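Local coordinates for UspA domain-containing protein (PDB 2DUM) that is of unknown function but belongs to the universal stress protein A family, so it probably takes part in stress responses, at residues A[117-123]-A[149-154]. Residues are numbered along the deposited sequence; the frame is centred on the assembly and turned at random.
Sequences NVSLIIL and KPVLII
Ile121 and Leu123 on one strand and Leu152 and Ile154 on the other are joined by backbone hydrogen bonds in a parallel ladder, the closely packed half of this contact. Ile121 N donates to Pro150 O (2.9 Å), Leu152 N returns to Ile121 O, Leu123 N reaches Leu152 O, and Ile154 N closes the series on Leu123 O. On one sheet face, CD2 of Leu123 crosses to CG1 of Val151 (3.4 Å); chi1 of 174° turns this methyl anti to the backbone N and forward along the strand, toward Leu123. On the other, Ile122 and Leu152 lie side by side, CG1 of Ile122 resting on CB of Leu152 (3.7 Å). Leu120 extends the apolar layer there, its CD1 lying by CB of Pro150 and its CD2 by CB of Leu152 (4.0 Å).

Ahead of the ladder the contact passes to side chains: Pro150 against Ser119 O, and the long arm of Lys149, with Asn117 at the solvent edge. The chain of Lys149, bent at chi2 and chi4, passes CG2 of Val118 and brings NZ into the carbonyl plane of Val118 O (2.7 Å). Asp158 of the second subunit forms a salt bridge with this ammonium and accepts a hydrogen bond from Asn117 ND2. A methionine in place of Lys149 would probably leave Val118 O without this donor and the Asp158 carboxylate of the second subunit without its salt-bridge mate, held by Asn117 ND2.

Strand 7-11 borders 120-124 on its other side and continues the family's parallel alpha/beta sheet toward 35-43 and 95-103. Helix 105-115 packs on Ile121, and helix 16-28 touches Ile154. Strand 151-154, outermost within its own chain, pairs antiparallel with a strand of the second subunit, carrying the sheet across the interface.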
loop_
_atom_site.group_PDB
_atom_site.type_symbol
_atom_site.label_atom_id
_atom_site.label_comp_id
_atom_site.label_asym_id
_atom_site.label_seq_id
_atom_site.Cartn_x
_atom_site.Cartn_y
_atom_site.Cartn_z
ATOM N N ASN A 117 0.529 14.760 -9.989
ATOM C CA ASN A 117 1.355 13.688 -10.374
ATOM C C ASN A 117 2.271 13.268 -9.212
ATOM O O ASN A 117 3.490 13.533 -9.187
ATOM C CB ASN A 117 2.108 14.026 -11.624
ATOM C CG ASN A 117 2.692 12.794 -12.238
ATOM O OD1 ASN A 117 3.779 12.819 -12.828
ATOM N ND2 ASN A 117 2.013 11.656 -12.030
ATOM N N VAL A 118 1.643 12.659 -8.203
ATOM C CA VAL A 118 2.321 12.202 -6.991
ATOM C C VAL A 118 2.869 10.798 -7.217
ATOM O O VAL A 118 2.346 10.076 -8.062
ATOM C CB VAL A 118 1.383 12.201 -5.756
ATOM C CG1 VAL A 118 0.633 13.402 -5.693
ATOM C CG2 VAL A 118 0.442 10.982 -5.704
ATOM N N SER A 119 3.889 10.417 -6.428
ATOM C CA SER A 119 4.587 9.138 -6.584
ATOM C C SER A 119 3.818 8.030 -5.957
ATOM O O SER A 119 3.832 6.952 -6.506
ATOM C CB SER A 119 5.985 9.168 -5.970
ATOM O OG SER A 119 5.873 9.657 -4.664
ATOM N N LEU A 120 3.168 8.324 -4.840
ATOM C CA LEU A 120 2.554 7.384 -3.973
ATOM C C LEU A 120 1.402 8.061 -3.312
ATOM O O LEU A 120 1.430 9.281 -3.117
ATOM C CB LEU A 120 3.496 7.027 -2.851
ATOM C CG LEU A 120 3.018 5.921 -1.919
ATOM C CD1 LEU A 120 2.440 4.718 -2.639
ATOM C CD2 LEU A 120 4.138 5.353 -1.141
ATOM N N ILE A 121 0.382 7.283 -2.927
ATOM C CA ILE A 121 -0.497 7.771 -1.854
ATOM C C ILE A 121 -0.362 6.922 -0.607
ATOM O O ILE A 121 -0.219 5.704 -0.731
ATOM C CB ILE A 121 -1.974 8.220 -2.231
ATOM C CG1 ILE A 121 -2.913 7.556 -1.295
ATOM C CG2 ILE A 121 -2.444 7.868 -3.596
ATOM C CD1 ILE A 121 -3.909 8.460 -0.676
ATOM N N ILE A 122 -0.330 7.561 0.563
ATOM C CA ILE A 122 -0.196 6.847 1.822
ATOM C C ILE A 122 -1.404 7.151 2.579
ATOM O O ILE A 122 -1.757 8.315 2.653
ATOM C CB ILE A 122 0.898 7.434 2.691
ATOM C CG1 ILE A 122 2.266 7.020 2.153
ATOM C CG2 ILE A 122 0.815 6.940 4.110
ATOM C CD1 ILE A 122 3.334 8.037 2.461
ATOM N N LEU A 123 -1.997 6.106 3.164
ATOM C CA LEU A 123 -3.245 6.123 3.940
ATOM C C LEU A 123 -3.167 5.297 5.220
ATOM O O LEU A 123 -2.548 4.197 5.223
ATOM C CB LEU A 123 -4.315 5.354 3.218
ATOM C CG LEU A 123 -5.187 5.870 2.145
ATOM C CD1 LEU A 123 -4.951 7.308 2.308
ATOM C CD2 LEU A 123 -4.688 5.351 0.829
ATOM N N LYS A 149 -2.352 5.602 -9.362
ATOM C CA LYS A 149 -1.275 5.741 -8.397
ATOM C C LYS A 149 -1.036 4.450 -7.462
ATOM O O LYS A 149 -1.944 3.571 -7.327
ATOM C CB LYS A 149 -1.518 7.063 -7.631
ATOM C CG LYS A 149 -0.901 8.361 -8.226
ATOM C CD LYS A 149 -1.399 8.716 -9.585
ATOM C CE LYS A 149 -0.652 9.885 -10.144
ATOM N NZ LYS A 149 0.860 9.628 -10.250
ATOM N N PRO A 150 0.220 4.257 -6.945
ATOM C CA PRO A 150 0.462 3.238 -5.904
ATOM C C PRO A 150 0.014 3.677 -4.545
ATOM O O PRO A 150 -0.305 4.873 -4.387
ATOM C CB PRO A 150 1.949 2.978 -5.994
ATOM C CG PRO A 150 2.547 4.204 -6.594
ATOM C CD PRO A 150 1.475 4.851 -7.447
ATOM N N VAL A 151 -0.142 2.733 -3.601
ATOM C CA VAL A 151 -0.831 3.066 -2.354
ATOM C C VAL A 151 -0.259 2.378 -1.156
ATOM O O VAL A 151 -0.180 1.162 -1.142
ATOM C CB VAL A 151 -2.338 2.746 -2.378
ATOM C CG1 VAL A 151 -2.997 2.992 -0.963
ATOM C CG2 VAL A 151 -3.077 3.589 -3.366
ATOM N N LEU A 152 0.108 3.131 -0.125
ATOM C CA LEU A 152 0.690 2.517 1.028
ATOM C C LEU A 152 -0.398 2.476 2.113
ATOM O O LEU A 152 -0.937 3.527 2.647
ATOM C CB LEU A 152 1.867 3.367 1.476
ATOM C CG LEU A 152 3.165 2.659 1.884
ATOM C CD1 LEU A 152 3.987 3.505 2.760
ATOM C CD2 LEU A 152 2.934 1.513 2.643
ATOM N N ILE A 153 -0.787 1.277 2.484
ATOM C CA ILE A 153 -1.691 1.340 3.613
ATOM C C ILE A 153 -0.931 0.988 4.876
ATOM O O ILE A 153 -0.370 -0.100 5.020
ATOM C CB ILE A 153 -3.131 0.746 3.413
ATOM C CG1 ILE A 153 -3.557 0.204 4.738
ATOM C CG2 ILE A 153 -3.265 -0.278 2.333
ATOM C CD1 ILE A 153 -2.954 -1.300 5.051
ATOM N N ILE A 154 -0.809 1.972 5.747
ATOM C CA ILE A 154 0.019 1.805 6.947
ATOM C C ILE A 154 -0.995 1.426 8.010
ATOM O O ILE A 154 -2.227 1.628 7.763
ATOM C CB ILE A 154 0.912 3.085 7.222
ATOM C CG1 ILE A 154 2.343 2.752 7.578
ATOM C CG2 ILE A 154 0.512 3.828 8.433
ATOM C CD1 ILE A 154 3.289 2.616 6.368
#